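Local coordinates for cycloserine biosynthesis protein DcsG (Streptomyces lavendulae, PDB 6JIL) that catalyses the ATP- and magnesium-dependent closure of O-ureido-D-serine to the antibiotic D-cycloserine, releasing ammonium and carbon dioxide, as a monomeric ATP-grasp enzyme, at residues 23-28 with 288-293. Sequence-based numbering, arbitrary orientation.
Sequences LEACRT and RFAQAL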
ATOM      1  N   LEU A  23      13.537 -11.991  -9.198  1.00 16.16           N
ATOM      2  CA  LEU A  23      13.819 -12.743 -10.412  1.00 15.59           C
ATOM      3  C   LEU A  23      14.737 -13.936 -10.123  1.00 18.08           C
ATOM      4  O   LEU A  23      14.551 -15.019 -10.676  1.00 18.04           O
ATOM      5  CB  LEU A  23      14.460 -11.836 -11.464  1.00 15.71           C
ATOM      6  CG  LEU A  23      13.553 -10.802 -12.142  1.00 15.52           C
ATOM      7  CD1 LEU A  23      14.380  -9.946 -13.097  1.00 14.58           C
ATOM      8  CD2 LEU A  23      12.445 -11.513 -12.906  1.00 16.36           C
ATOM      9  N   GLU A  24      15.729 -13.744  -9.260  1.00 19.01           N
ATOM     10  CA  GLU A  24      16.628 -14.837  -8.927  1.00 20.72           C
ATOM     11  C   GLU A  24      15.871 -15.937  -8.189  1.00 21.76           C
ATOM     12  O   GLU A  24      16.056 -17.125  -8.465  1.00 21.98           O
ATOM     13  CB  GLU A  24      17.794 -14.336  -8.077  1.00 21.88           C
ATOM     14  CG  GLU A  24      18.807 -13.538  -8.874  1.00 28.41           C
ATOM     15  CD  GLU A  24      19.121 -14.179 -10.227  1.00 31.65           C
ATOM     16  OE1 GLU A  24      18.519 -13.761 -11.246  1.00 28.96           O
ATOM     17  OE2 GLU A  24      19.959 -15.111 -10.265  1.00 33.39           O
ATOM     18  N   ALA A  25      15.007 -15.530  -7.262  1.00 21.84           N
ATOM     19  CA  ALA A  25      14.200 -16.471  -6.490  1.00 20.27           C
ATOM     20  C   ALA A  25      13.287 -17.250  -7.433  1.00 19.32           C
ATOM     21  O   ALA A  25      13.095 -18.456  -7.269  1.00 17.29           O
ATOM     22  CB  ALA A  25      13.366 -15.718  -5.456  1.00 18.39           C
ATOM     23  N   CYS A  26      12.722 -16.555  -8.417  1.00 19.84           N
ATOM     24  CA  CYS A  26      11.845 -17.208  -9.383  1.00 23.00           C
ATOM     25  C   CYS A  26      12.631 -18.271 -10.115  1.00 24.09           C
ATOM     26  O   CYS A  26      12.129 -19.364 -10.375  1.00 24.66           O
ATOM     27  CB  CYS A  26      11.288 -16.200 -10.388  1.00 20.58           C
ATOM     28  SG  CYS A  26       9.898 -15.273  -9.732  1.00 25.40           S
ATOM     29  N   ARG A  27      13.874 -17.930 -10.434  1.00 24.75           N
ATOM     30  CA  ARG A  27      14.778 -18.826 -11.131  1.00 25.87           C
ATOM     31  C   ARG A  27      14.991 -20.062 -10.260  1.00 25.65           C
ATOM     32  O   ARG A  27      15.007 -21.186 -10.757  1.00 24.45           O
ATOM     33  CB  ARG A  27      16.112 -18.109 -11.367  1.00 28.81           C
ATOM     34  CG  ARG A  27      17.055 -18.767 -12.363  1.00 31.51           C
ATOM     35  CD  ARG A  27      18.450 -18.137 -12.277  1.00 36.05           C
ATOM     36  NE  ARG A  27      18.397 -16.684 -12.426  1.00 39.34           N
ATOM     37  CZ  ARG A  27      18.152 -16.055 -13.573  1.00 41.34           C
ATOM     38  NH1 ARG A  27      17.948 -16.752 -14.683  1.00 43.12           N
ATOM     39  NH2 ARG A  27      18.078 -14.731 -13.605  1.00 41.24           N
ATOM     40  N   THR A  28      15.140 -19.851  -8.954  1.00 24.89           N
ATOM     41  CA  THR A  28      15.367 -20.957  -8.038  1.00 25.05           C
ATOM     42  C   THR A  28      14.152 -21.879  -7.872  1.00 23.84           C
ATOM     43  O   THR A  28      14.311 -23.059  -7.587  1.00 24.00           O
ATOM     44  CB  THR A  28      15.835 -20.457  -6.642  1.00 26.74           C
ATOM     45  OG1 THR A  28      14.776 -19.736  -6.004  1.00 34.90           O
ATOM     46  CG2 THR A  28      17.037 -19.535  -6.778  1.00 25.07           C
ATOM     47  N   ARG A 288      10.881 -16.982  -0.114  1.00 18.10           N
ATOM     48  CA  ARG A 288       9.561 -17.254   0.432  1.00 19.37           C
ATOM     49  C   ARG A 288       8.485 -16.726  -0.509  1.00 18.95           C
ATOM     50  O   ARG A 288       7.385 -17.273  -0.587  1.00 19.82           O
ATOM     51  CB  ARG A 288       9.391 -16.590   1.797  1.00 20.78           C
ATOM     52  CG  ARG A 288      10.423 -16.965   2.822  1.00 22.14           C
ATOM     53  CD  ARG A 288       9.920 -16.551   4.172  1.00 27.02           C
ATOM     54  NE  ARG A 288      10.902 -16.741   5.228  1.00 31.35           N
ATOM     55  CZ  ARG A 288      10.592 -16.786   6.519  1.00 34.61           C
ATOM     56  NH1 ARG A 288       9.323 -16.663   6.905  1.00 32.45           N
ATOM     57  NH2 ARG A 288      11.550 -16.939   7.424  1.00 35.27           N
ATOM     58  N   PHE A 289       8.801 -15.651  -1.218  1.00 17.81           N
ATOM     59  CA  PHE A 289       7.844 -15.074  -2.147  1.00 17.65           C
ATOM     60  C   PHE A 289       7.724 -15.981  -3.375  1.00 17.40           C
ATOM     61  O   PHE A 289       6.621 -16.334  -3.793  1.00 16.74           O
ATOM     62  CB  PHE A 289       8.295 -13.669  -2.552  1.00 15.88           C
ATOM     63  CG  PHE A 289       7.280 -12.910  -3.340  1.00 14.28           C
ATOM     64  CD1 PHE A 289       5.969 -13.361  -3.438  1.00 14.13           C
ATOM     65  CD2 PHE A 289       7.630 -11.724  -3.972  1.00 15.33           C
ATOM     66  CE1 PHE A 289       5.018 -12.642  -4.154  1.00 12.72           C
ATOM     67  CE2 PHE A 289       6.692 -10.998  -4.690  1.00 13.11           C
ATOM     68  CZ  PHE A 289       5.380 -11.458  -4.782  1.00 15.80           C
ATOM     69  N   ALA A 290       8.867 -16.372  -3.935  1.00 16.46           N
ATOM     70  CA  ALA A 290       8.871 -17.239  -5.106  1.00 14.79           C
ATOM     71  C   ALA A 290       8.198 -18.573  -4.790  1.00 14.34           C
ATOM     72  O   ALA A 290       7.468 -19.114  -5.615  1.00 14.28           O
ATOM     73  CB  ALA A 290      10.295 -17.474  -5.577  1.00 13.98           C
ATOM     74  N   GLN A 291       8.441 -19.102  -3.596  1.00 12.66           N
ATOM     75  CA  GLN A 291       7.830 -20.369  -3.218  1.00 15.94           C
ATOM     76  C   GLN A 291       6.315 -20.242  -3.129  1.00 15.32           C
ATOM     77  O   GLN A 291       5.589 -21.106  -3.621  1.00 15.96           O
ATOM     78  CB  GLN A 291       8.403 -20.876  -1.891  1.00 13.88           C
ATOM     79  CG  GLN A 291       9.817 -21.432  -2.025  1.00 16.67           C
ATOM     80  CD  GLN A 291      10.384 -21.933  -0.711  1.00 15.64           C
ATOM     81  OE1 GLN A 291      10.571 -21.163   0.229  1.00 18.55           O
ATOM     82  NE2 GLN A 291      10.657 -23.226  -0.640  1.00 16.01           N
ATOM     83  N   ALA A 292       5.846 -19.167  -2.502  1.00 15.69           N
ATOM     84  CA  ALA A 292       4.416 -18.919  -2.382  1.00 15.24           C
ATOM     85  C   ALA A 292       3.822 -18.839  -3.789  1.00 17.10           C
ATOM     86  O   ALA A 292       2.739 -19.370  -4.049  1.00 16.54           O
ATOM     87  CB  ALA A 292       4.169 -17.615  -1.635  1.00 14.18           C
ATOM     88  N   LEU A 293       4.533 -18.175  -4.698  1.00 18.67           N
ATOM     89  CA  LEU A 293       4.065 -18.060  -6.074  1.00 20.03           C
ATOM     90  C   LEU A 293       4.088 -19.422  -6.758  1.00 20.83           C
ATOM     91  O   LEU A 293       3.211 -19.729  -7.562  1.00 20.95           O
ATOM     92  CB  LEU A 293       4.925 -17.067  -6.867  1.00 20.26           C
ATOM     93  CG  LEU A 293       4.741 -15.575  -6.569  1.00 20.14           C
ATOM     94  CD1 LEU A 293       5.659 -14.752  -7.455  1.00 21.73           C
ATOM     95  CD2 LEU A 293       3.300 -15.179  -6.812  1.00 19.48           C
TER
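A290 sets its methyl group against the backbone of helix 19-28, on the face of the peptide that links A25 to C26. A290 CB stands 3.5 Å from A25 C, almost directly above that carbon, and 3.4 Å from A25 O, reached from above the peptide plane. C26 N, at the other end of the peptide, lies 3.8 Å from A290 CB. The A25 methyl touches the same carbon, with A25 CB 3.5 Å from A290 CB. Because both side chains stop at CB, the two helices come together closely: C26 CA and A290 CA are 5.2 Å apart. This is van der Waals contact between small residues, a methyl resting on a peptide face. C26 borders the contact chiefly with its backbone; a chi1 of -80° brings its SG to 4.7 Å from A290 CB and 4.8 Å from L293 CD1, looser approaches than the backbone makes. The T28 hydroxyl also lies on A25 O, which the A290 methyl overlies, but that bond is modelled too short to be trusted. V29 touches A290 and A286 touches A25, extending the interface beyond these turns. Both helices pack on the parallel sheet of the N-terminal part of the chain, L23 against L6 of strand 4-8, and L293 against L4 of the same strand and V52 of strand 50-55. F289 touches R54 of strand 50-55 too, and its ring meets that of F192, on strand 186-192 of the five-stranded antiparallel sheet, with the planes at about 20°. The contact thus brings helix 285-296, from the C-terminal end of the ATP-grasp region, back beside helix 19-28 on the parallel sheet, away from the nucleotide and magnesium sites.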